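Local coordinates for glycosyltransferase (Streptomyces halstedii, PDB 3WAG), which belongs to the GT-B glycosyltransferases, built from two Rossmann-like domains, and is seen here with thymidine-5'-diphosphate bound, at residues Arg2-Val7 with Arg120-Asp125; Ala315-His320 with Val334-Val339. One frame throughout, in Å; residues are numbered along the deposited sequence.

Contact 1 of 2, residues Arg2-Val7 with Arg120-Asp125; sequences RVLMTV and RQWQPD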
ATOM      1  N   ARG B   2      15.186   9.076  -0.313  1.00 34.08           N
ATOM      2  CA  ARG B   2      14.097   9.529   0.532  1.00 40.07           C
ATOM      3  C   ARG B   2      13.192  10.368  -0.388  1.00 37.02           C
ATOM      4  O   ARG B   2      13.655  11.391  -0.919  1.00 32.13           O
ATOM      5  CB  ARG B   2      14.593  10.460   1.661  1.00 40.07           C
ATOM      6  CG  ARG B   2      15.974  10.134   2.241  1.00 47.96           C
ATOM      7  CD  ARG B   2      15.940   9.648   3.668  1.00 47.45           C
ATOM      8  NE  ARG B   2      16.566  10.591   4.602  1.00 53.60           N
ATOM      9  CZ  ARG B   2      16.946  10.287   5.858  1.00 54.07           C
ATOM     10  NH1 ARG B   2      16.766   9.075   6.372  1.00 69.52           N
ATOM     11  NH2 ARG B   2      17.502  11.180   6.626  1.00 41.47           N
ATOM     12  N   VAL B   3      11.944   9.927  -0.582  1.00 33.53           N
ATOM     13  CA  VAL B   3      10.925  10.736  -1.301  1.00 30.45           C
ATOM     14  C   VAL B   3       9.942  11.308  -0.282  1.00 31.40           C
ATOM     15  O   VAL B   3       9.274  10.576   0.491  1.00 30.24           O
ATOM     16  CB  VAL B   3      10.204   9.873  -2.330  1.00 30.47           C
ATOM     17  CG1 VAL B   3       9.354  10.760  -3.253  1.00 24.70           C
ATOM     18  CG2 VAL B   3      11.243   9.002  -3.061  1.00 26.49           C
ATOM     19  N   LEU B   4       9.912  12.615  -0.231  1.00 27.90           N
ATOM     20  CA  LEU B   4       8.955  13.347   0.542  1.00 30.00           C
ATOM     21  C   LEU B   4       7.765  13.699  -0.412  1.00 35.20           C
ATOM     22  O   LEU B   4       7.863  14.624  -1.234  1.00 37.45           O
ATOM     23  CB  LEU B   4       9.610  14.663   1.068  1.00 26.99           C
ATOM     24  CG  LEU B   4       8.722  15.629   1.894  1.00 26.35           C
ATOM     25  CD1 LEU B   4       7.904  14.897   2.974  1.00 28.71           C
ATOM     26  CD2 LEU B   4       9.448  16.796   2.550  1.00 26.17           C
ATOM     27  N   MET B   5       6.664  12.969  -0.313  1.00 34.03           N
ATOM     28  CA  MET B   5       5.424  13.308  -1.049  1.00 32.77           C
ATOM     29  C   MET B   5       4.528  14.213  -0.214  1.00 32.97           C
ATOM     30  O   MET B   5       4.479  14.087   1.001  1.00 36.39           O
ATOM     31  CB  MET B   5       4.696  12.017  -1.434  1.00 31.65           C
ATOM     32  CG  MET B   5       5.671  11.021  -2.074  1.00 29.68           C
ATOM     33  SD  MET B   5       4.948   9.564  -2.820  1.00 30.89           S
ATOM     34  CE  MET B   5       3.911  10.274  -4.126  1.00 23.90           C
ATOM     35  N   THR B   6       3.820  15.158  -0.827  1.00 32.11           N
ATOM     36  CA  THR B   6       2.953  16.010  -0.033  1.00 27.79           C
ATOM     37  C   THR B   6       1.578  16.237  -0.758  1.00 28.86           C
ATOM     38  O   THR B   6       1.547  16.403  -1.984  1.00 27.55           O
ATOM     39  CB  THR B   6       3.640  17.325   0.378  1.00 27.13           C
ATOM     40  OG1 THR B   6       2.783  18.063   1.258  1.00 29.17           O
ATOM     41  CG2 THR B   6       3.976  18.251  -0.822  1.00 26.93           C
ATOM     42  N   VAL B   7       0.470  16.208  -0.016  1.00 26.45           N
ATOM     43  CA  VAL B   7      -0.858  16.499  -0.609  1.00 26.58           C
ATOM     44  C   VAL B   7      -1.690  17.174   0.470  1.00 28.47           C
ATOM     45  O   VAL B   7      -1.533  16.808   1.629  1.00 27.17           O
ATOM     46  CB  VAL B   7      -1.537  15.225  -1.189  1.00 24.56           C
ATOM     47  CG1 VAL B   7      -1.651  14.113  -0.125  1.00 24.66           C
ATOM     48  CG2 VAL B   7      -2.888  15.541  -1.834  1.00 21.65           C
ATOM     49  N   ARG B 120      14.071  20.183   5.924  1.00 38.33           N
ATOM     50  CA  ARG B 120      15.387  20.478   6.521  1.00 41.53           C
ATOM     51  C   ARG B 120      15.885  19.257   7.309  1.00 52.34           C
ATOM     52  O   ARG B 120      16.939  18.683   6.988  1.00 55.29           O
ATOM     53  CB  ARG B 120      15.327  21.724   7.392  1.00 38.77           C
ATOM     54  CG  ARG B 120      15.806  22.966   6.667  1.00 42.82           C
ATOM     55  CD  ARG B 120      15.901  24.173   7.568  1.00 46.23           C
ATOM     56  NE  ARG B 120      14.817  25.147   7.298  1.00 49.62           N
ATOM     57  CZ  ARG B 120      14.984  26.322   6.663  1.00 56.33           C
ATOM     58  NH1 ARG B 120      16.205  26.690   6.241  1.00 57.81           N
ATOM     59  NH2 ARG B 120      13.949  27.152   6.469  1.00 45.35           N
ATOM     60  N   GLN B 121      15.071  18.788   8.250  1.00 46.86           N
ATOM     61  CA  GLN B 121      15.446  17.646   9.073  1.00 45.45           C
ATOM     62  C   GLN B 121      15.740  16.405   8.278  1.00 41.92           C
ATOM     63  O   GLN B 121      16.846  15.875   8.385  1.00 37.80           O
ATOM     64  CB  GLN B 121      14.380  17.336  10.144  1.00 51.44           C
ATOM     65  CG  GLN B 121      14.789  17.487  11.606  1.00 60.60           C
ATOM     66  CD  GLN B 121      16.309  17.378  11.874  1.00 63.47           C
ATOM     67  OE1 GLN B 121      16.889  16.287  11.940  1.00 59.59           O
ATOM     68  NE2 GLN B 121      16.946  18.524  12.050  1.00 55.77           N
ATOM     69  N   TRP B 122      14.786  15.921   7.483  1.00 36.12           N
ATOM     70  CA  TRP B 122      14.939  14.599   6.805  1.00 33.30           C
ATOM     71  C   TRP B 122      15.699  14.653   5.503  1.00 38.08           C
ATOM     72  O   TRP B 122      16.031  13.585   4.875  1.00 37.13           O
ATOM     73  CB  TRP B 122      13.531  14.025   6.522  1.00 35.41           C
ATOM     74  CG  TRP B 122      13.399  12.592   6.078  1.00 32.00           C
ATOM     75  CD1 TRP B 122      13.850  11.439   6.744  1.00 32.13           C
ATOM     76  CD2 TRP B 122      12.590  12.091   4.965  1.00 33.98           C
ATOM     77  NE1 TRP B 122      13.461  10.312   6.079  1.00 31.33           N
ATOM     78  CE2 TRP B 122      12.708  10.628   4.997  1.00 30.04           C
ATOM     79  CE3 TRP B 122      11.822  12.693   3.953  1.00 32.13           C
ATOM     80  CZ2 TRP B 122      12.071   9.812   4.058  1.00 30.85           C
ATOM     81  CZ3 TRP B 122      11.218  11.869   3.014  1.00 30.82           C
ATOM     82  CH2 TRP B 122      11.329  10.457   3.068  1.00 32.03           C
ATOM     83  N   GLN B 123      15.908  15.864   5.010  1.00 37.19           N
ATOM     84  CA  GLN B 123      16.582  16.053   3.682  1.00 40.32           C
ATOM     85  C   GLN B 123      16.252  15.021   2.515  1.00 37.66           C
ATOM     86  O   GLN B 123      17.108  14.261   2.104  1.00 40.29           O
ATOM     87  CB  GLN B 123      18.115  16.190   3.903  1.00 49.09           C
ATOM     88  CG  GLN B 123      18.472  17.375   4.816  1.00 48.77           C
ATOM     89  CD  GLN B 123      18.438  18.738   4.135  1.00 49.89           C
ATOM     90  OE1 GLN B 123      18.675  18.846   2.951  1.00 51.50           O
ATOM     91  NE2 GLN B 123      18.180  19.793   4.903  1.00 53.29           N
ATOM     92  N   PRO B 124      15.017  15.023   1.943  1.00 31.92           N
ATOM     93  CA  PRO B 124      14.722  14.047   0.861  1.00 32.53           C
ATOM     94  C   PRO B 124      15.563  14.199  -0.444  1.00 31.28           C
ATOM     95  O   PRO B 124      15.960  15.276  -0.749  1.00 28.59           O
ATOM     96  CB  PRO B 124      13.264  14.381   0.494  1.00 33.82           C
ATOM     97  CG  PRO B 124      13.064  15.818   0.894  1.00 27.81           C
ATOM     98  CD  PRO B 124      13.987  16.057   2.077  1.00 31.44           C
ATOM     99  N   ASP B 125      15.757  13.145  -1.235  1.00 36.38           N
ATOM    100  CA  ASP B 125      16.391  13.285  -2.542  1.00 36.64           C
ATOM    101  C   ASP B 125      15.407  13.747  -3.622  1.00 43.88           C
ATOM    102  O   ASP B 125      15.835  14.186  -4.711  1.00 39.29           O
ATOM    103  CB  ASP B 125      16.926  11.945  -2.964  1.00 39.45           C
ATOM    104  CG  ASP B 125      17.844  11.332  -1.892  1.00 55.23           C
ATOM    105  OD1 ASP B 125      18.805  12.049  -1.507  1.00 56.83           O
ATOM    106  OD2 ASP B 125      17.565  10.185  -1.409  1.00 54.39           O
TER

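Contact 2 of 2, residues Ala315-His320 with Val334-Val339; sequences AAIVHH and VPQLIV. With TYD (thymidine-5'-diphosphate), chain F.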
ATOM      1  N   ALA B 315     -20.762  -3.759 -19.027  1.00 39.80           N
ATOM      2  CA  ALA B 315     -20.789  -3.339 -20.449  1.00 38.10           C
ATOM      3  C   ALA B 315     -20.698  -1.829 -20.556  1.00 39.77           C
ATOM      4  O   ALA B 315     -20.271  -1.311 -21.593  1.00 39.81           O
ATOM      5  CB  ALA B 315     -22.086  -3.834 -21.131  1.00 35.11           C
ATOM      6  N   ALA B 316     -21.160  -1.099 -19.523  1.00 36.36           N
ATOM      7  CA  ALA B 316     -20.998   0.382 -19.541  1.00 33.87           C
ATOM      8  C   ALA B 316     -20.812   0.950 -18.141  1.00 33.67           C
ATOM      9  O   ALA B 316     -21.087   0.281 -17.150  1.00 36.29           O
ATOM     10  CB  ALA B 316     -22.196   1.024 -20.212  1.00 33.74           C
ATOM     11  N   ILE B 317     -20.307   2.166 -18.036  1.00 34.19           N
ATOM     12  CA  ILE B 317     -20.362   2.856 -16.736  1.00 33.02           C
ATOM     13  C   ILE B 317     -20.898   4.273 -16.984  1.00 30.93           C
ATOM     14  O   ILE B 317     -20.462   4.970 -17.900  1.00 29.26           O
ATOM     15  CB  ILE B 317     -19.011   2.891 -15.958  1.00 29.92           C
ATOM     16  CG1 ILE B 317     -19.180   3.721 -14.680  1.00 28.70           C
ATOM     17  CG2 ILE B 317     -17.887   3.448 -16.806  1.00 26.54           C
ATOM     18  CD1 ILE B 317     -18.071   3.416 -13.675  1.00 32.53           C
ATOM     19  N   VAL B 318     -21.874   4.643 -16.180  1.00 30.54           N
ATOM     20  CA  VAL B 318     -22.495   5.963 -16.255  1.00 29.93           C
ATOM     21  C   VAL B 318     -21.920   6.745 -15.080  1.00 28.93           C
ATOM     22  O   VAL B 318     -22.081   6.307 -13.934  1.00 29.59           O
ATOM     23  CB  VAL B 318     -24.048   5.833 -16.188  1.00 29.10           C
ATOM     24  CG1 VAL B 318     -24.718   7.163 -16.550  1.00 27.61           C
ATOM     25  CG2 VAL B 318     -24.535   4.766 -17.166  1.00 27.21           C
ATOM     26  N   HIS B 319     -21.212   7.851 -15.352  1.00 30.30           N
ATOM     27  CA  HIS B 319     -20.577   8.637 -14.267  1.00 32.67           C
ATOM     28  C   HIS B 319     -20.360  10.087 -14.665  1.00 35.53           C
ATOM     29  O   HIS B 319     -20.680  10.483 -15.792  1.00 31.26           O
ATOM     30  CB  HIS B 319     -19.286   7.974 -13.805  1.00 30.18           C
ATOM     31  CG  HIS B 319     -18.152   8.108 -14.800  1.00 32.18           C
ATOM     32  ND1 HIS B 319     -18.031   7.310 -15.894  1.00 35.44           N
ATOM     33  CD2 HIS B 319     -17.107   8.991 -14.855  1.00 33.08           C
ATOM     34  CE1 HIS B 319     -16.938   7.657 -16.579  1.00 32.94           C
ATOM     35  NE2 HIS B 319     -16.385   8.696 -15.967  1.00 33.94           N
ATOM     36  N   HIS B 320     -19.855  10.880 -13.716  1.00 35.13           N
ATOM     37  CA  HIS B 320     -19.732  12.340 -13.779  1.00 31.33           C
ATOM     38  C   HIS B 320     -18.474  12.839 -14.431  1.00 31.30           C
ATOM     39  O   HIS B 320     -18.261  14.050 -14.494  1.00 30.91           O
ATOM     40  CB  HIS B 320     -19.657  12.834 -12.358  1.00 31.00           C
ATOM     41  CG  HIS B 320     -18.687  12.042 -11.525  1.00 41.76           C
ATOM     42  ND1 HIS B 320     -19.022  10.865 -10.925  1.00 45.32           N
ATOM     43  CD2 HIS B 320     -17.333  12.249 -11.262  1.00 44.53           C
ATOM     44  CE1 HIS B 320     -17.943  10.389 -10.276  1.00 51.26           C
ATOM     45  NE2 HIS B 320     -16.904  11.218 -10.514  1.00 46.47           N
ATOM     46  N   VAL B 334     -13.929  -0.088 -20.633  1.00 31.87           N
ATOM     47  CA  VAL B 334     -15.396  -0.045 -20.482  1.00 33.49           C
ATOM     48  C   VAL B 334     -16.021   1.224 -21.071  1.00 32.72           C
ATOM     49  O   VAL B 334     -15.660   2.336 -20.715  1.00 30.63           O
ATOM     50  CB  VAL B 334     -15.829  -0.206 -19.019  1.00 30.38           C
ATOM     51  CG1 VAL B 334     -17.356  -0.208 -18.915  1.00 32.81           C
ATOM     52  CG2 VAL B 334     -15.203  -1.466 -18.420  1.00 28.20           C
ATOM     53  N   PRO B 335     -16.955   1.048 -21.998  1.00 35.86           N
ATOM     54  CA  PRO B 335     -17.699   2.169 -22.560  1.00 38.01           C
ATOM     55  C   PRO B 335     -18.293   3.067 -21.447  1.00 38.82           C
ATOM     56  O   PRO B 335     -18.730   2.570 -20.407  1.00 37.68           O
ATOM     57  CB  PRO B 335     -18.810   1.475 -23.359  1.00 36.15           C
ATOM     58  CG  PRO B 335     -18.208   0.164 -23.727  1.00 37.87           C
ATOM     59  CD  PRO B 335     -17.425  -0.250 -22.523  1.00 36.63           C
ATOM     60  N   GLN B 336     -18.325   4.371 -21.707  1.00 32.80           N
ATOM     61  CA  GLN B 336     -18.776   5.346 -20.724  1.00 36.78           C
ATOM     62  C   GLN B 336     -20.037   6.159 -21.134  1.00 34.47           C
ATOM     63  O   GLN B 336     -20.168   6.584 -22.282  1.00 34.48           O
ATOM     64  CB  GLN B 336     -17.602   6.307 -20.357  1.00 32.22           C
ATOM     65  CG  GLN B 336     -16.373   5.611 -19.723  1.00 28.39           C
ATOM     66  CD  GLN B 336     -15.245   6.604 -19.592  1.00 31.68           C
ATOM     67  OE1 GLN B 336     -15.249   7.380 -18.679  1.00 31.66           O
ATOM     68  NE2 GLN B 336     -14.313   6.632 -20.559  1.00 31.14           N
ATOM     69  N   LEU B 337     -20.934   6.413 -20.182  1.00 31.45           N
ATOM     70  CA  LEU B 337     -21.827   7.525 -20.373  1.00 34.43           C
ATOM     71  C   LEU B 337     -21.504   8.589 -19.344  1.00 29.23           C
ATOM     72  O   LEU B 337     -21.616   8.348 -18.146  1.00 32.99           O
ATOM     73  CB  LEU B 337     -23.315   7.055 -20.406  1.00 38.41           C
ATOM     74  CG  LEU B 337     -24.534   7.926 -20.073  1.00 37.78           C
ATOM     75  CD1 LEU B 337     -24.457   9.318 -20.647  1.00 35.96           C
ATOM     76  CD2 LEU B 337     -25.835   7.190 -20.471  1.00 38.97           C
ATOM     77  N   ILE B 338     -21.068   9.752 -19.814  1.00 33.07           N
ATOM     78  CA  ILE B 338     -20.572  10.826 -18.952  1.00 30.10           C
ATOM     79  C   ILE B 338     -21.592  11.934 -18.896  1.00 30.91           C
ATOM     80  O   ILE B 338     -22.088  12.414 -19.938  1.00 32.74           O
ATOM     81  CB  ILE B 338     -19.209  11.368 -19.455  1.00 33.40           C
ATOM     82  CG1 ILE B 338     -18.171  10.243 -19.507  1.00 30.47           C
ATOM     83  CG2 ILE B 338     -18.663  12.474 -18.533  1.00 31.78           C
ATOM     84  CD1 ILE B 338     -17.091  10.380 -20.561  1.00 34.64           C
ATOM     85  N   VAL B 339     -21.926  12.339 -17.685  1.00 29.48           N
ATOM     86  CA  VAL B 339     -22.704  13.545 -17.465  1.00 30.48           C
ATOM     87  C   VAL B 339     -21.737  14.511 -16.748  1.00 31.88           C
ATOM     88  O   VAL B 339     -21.669  14.495 -15.539  1.00 30.38           O
ATOM     89  CB  VAL B 339     -23.952  13.253 -16.559  1.00 34.64           C
ATOM     90  CG1 VAL B 339     -24.756  14.537 -16.294  1.00 33.33           C
ATOM     91  CG2 VAL B 339     -24.878  12.176 -17.155  1.00 30.78           C
TER
HETATM   92  PA  TYD F 500     -14.016   9.818  -6.389  1.00 70.63           P
HETATM   93  O1A TYD F 500     -15.545   9.752  -6.259  1.00 74.11           O
HETATM   94  O2A TYD F 500     -13.214  11.083  -6.104  1.00 60.83           O
HETATM   95  O3A TYD F 500     -13.810   9.438  -7.976  1.00 56.31           O
HETATM   96  PB  TYD F 500     -13.424  10.466  -9.193  1.00 49.30           P
HETATM   97  O1B TYD F 500     -14.137  11.798  -8.911  1.00 53.99           O
HETATM   98  O2B TYD F 500     -13.865   9.663 -10.454  1.00 39.90           O
HETATM   99  O3B TYD F 500     -11.903  10.690  -8.968  1.00 51.90           O
HETATM  100  O5' TYD F 500     -13.348   8.640  -5.456  1.00 65.63           O
HETATM  101  C5' TYD F 500     -12.005   8.095  -5.566  1.00 51.22           C
HETATM  102  C4' TYD F 500     -11.975   6.728  -6.305  1.00 44.25           C
HETATM  103  O4' TYD F 500     -12.908   5.766  -5.765  1.00 42.91           O
HETATM  104  C3' TYD F 500     -12.282   6.756  -7.818  1.00 40.71           C
HETATM  105  O3' TYD F 500     -11.201   6.091  -8.493  1.00 40.48           O
HETATM  106  C2' TYD F 500     -13.551   5.939  -8.022  1.00 38.18           C
HETATM  107  C1' TYD F 500     -13.513   4.987  -6.810  1.00 38.67           C
HETATM  108  N1  TYD F 500     -14.862   4.546  -6.459  1.00 42.04           N
HETATM  109  C2  TYD F 500     -15.200   3.167  -6.447  1.00 39.40           C
HETATM  110  O2  TYD F 500     -14.357   2.270  -6.708  1.00 33.47           O
HETATM  111  N3  TYD F 500     -16.477   2.787  -6.161  1.00 46.28           N
HETATM  112  C4  TYD F 500     -17.463   3.673  -5.880  1.00 48.10           C
HETATM  113  O4  TYD F 500     -18.603   3.230  -5.611  1.00 47.51           O
HETATM  114  C5  TYD F 500     -17.132   5.124  -5.872  1.00 46.90           C
HETATM  115  C5M TYD F 500     -18.137   6.210  -5.562  1.00 43.32           C
HETATM  116  C6  TYD F 500     -15.806   5.476  -6.171  1.00 45.09           C

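Contact 1 of 2, residues Arg2-Val7 with Arg120-Asp125
Arg2 meets the other segment with both its backbone and its side chain. Its N donates to Asp125 OD2 at 2.8 Å, reaching that oxygen from above the carboxylate plane, while its O accepts from Asp125 N at 2.8 Å, so one aspartate grips both ends of the residue. The Arg2 side chain meanwhile runs over one face of the Trp122 indole. CB sits above the six-membered ring, 3.6 Å from its centroid, in a CH-pi contact. Bends at chi2 (-112°) and chi3 (-113°) then carry the guanidinium along the indole, its plane 23° from the ring and CD1 of Trp122 lying over its centre, 3.4 Å from CZ of Arg2. From there Arg2 NE donates to Trp122 O at 3.1 Å, backed by a weak bond from NH2, which ties the arginine to a carbonyl at the helix end. Val3 contributes its backbone: its O lies at the edge of the indole, 3.3 Å from Trp122 CH2. Leu4 CB packs on Pro124 CG at 3.6 Å and also touches Trp122 CZ3. The Trp122 ring also stacks with that of His32, on strand 30-35. Just past helix 109-122, Gln123 takes positive phi, and Pro124 and Asp125 then lead into strand 126-130, the arrangement of a Rossmann-like parallel sheet in which a helix returns the chain beside the first strand.

Contact 2 of 2, residues Ala315-His320 with Val334-Val339
The beta-alpha-beta unit of strand 314-319, helix 323-331 and strand 336-338 closes here, where its two parallel strands pair beside the thymidine-5'-diphosphate site. Four backbone hydrogen bonds form the ladder: Ile317 N to Pro335 O (2.9 Å), Leu337 N to Ile317 O (2.7 Å), His319 N to Leu337 O (2.9 Å) and Val339 N to His319 O (2.9 Å). Ile317 and His319 thus each use both N and O toward the neighbouring strand, whereas Val318 turns its backbone bonds to strand 247-251. On one face Val318 and Leu337 lie side by side, CG1 of the valine 3.6 Å from CG of the leucine; with that CG1 anti to the backbone N (chi1 -168°), the branch abuts the leucine fork. The other face carries Ile317 CG2 against Gln336 CG at 3.9 Å. Just past the strand, His320 NE2 donates to O1B of the diphosphate at 3.2 Å and more weakly to O2B, the phosphate lying at the ring edge. His320 ND1 makes a weak bond to Thr251 O, so the two nitrogens have different partners and the NE2 edge of the imidazole is directed at the negatively charged diphosphate.

In the fold
From the N terminus, strand 2-6 opens the first parallel sheet, and contact 1 closes a long loop of 112 residues when helix 109-122 brings the chain back to it, just before strand 126-130 joins the same sheet. The chain later enters the second sheet, where contact 2 closes a short loop of 13 residues around helix 323-331. The two loops follow in series and neither nests nor crosses. The centres of contacts 1 and 2 are about 39 Å apart, on opposite sides of the chain's centre. Contact 1 fastens a helix end and its following turn to the first sheet, and contact 2 joins neighbouring strands of the second, while thymidine-5'-diphosphate, also bonded by Ser12 and Gly324, bridges the two halves.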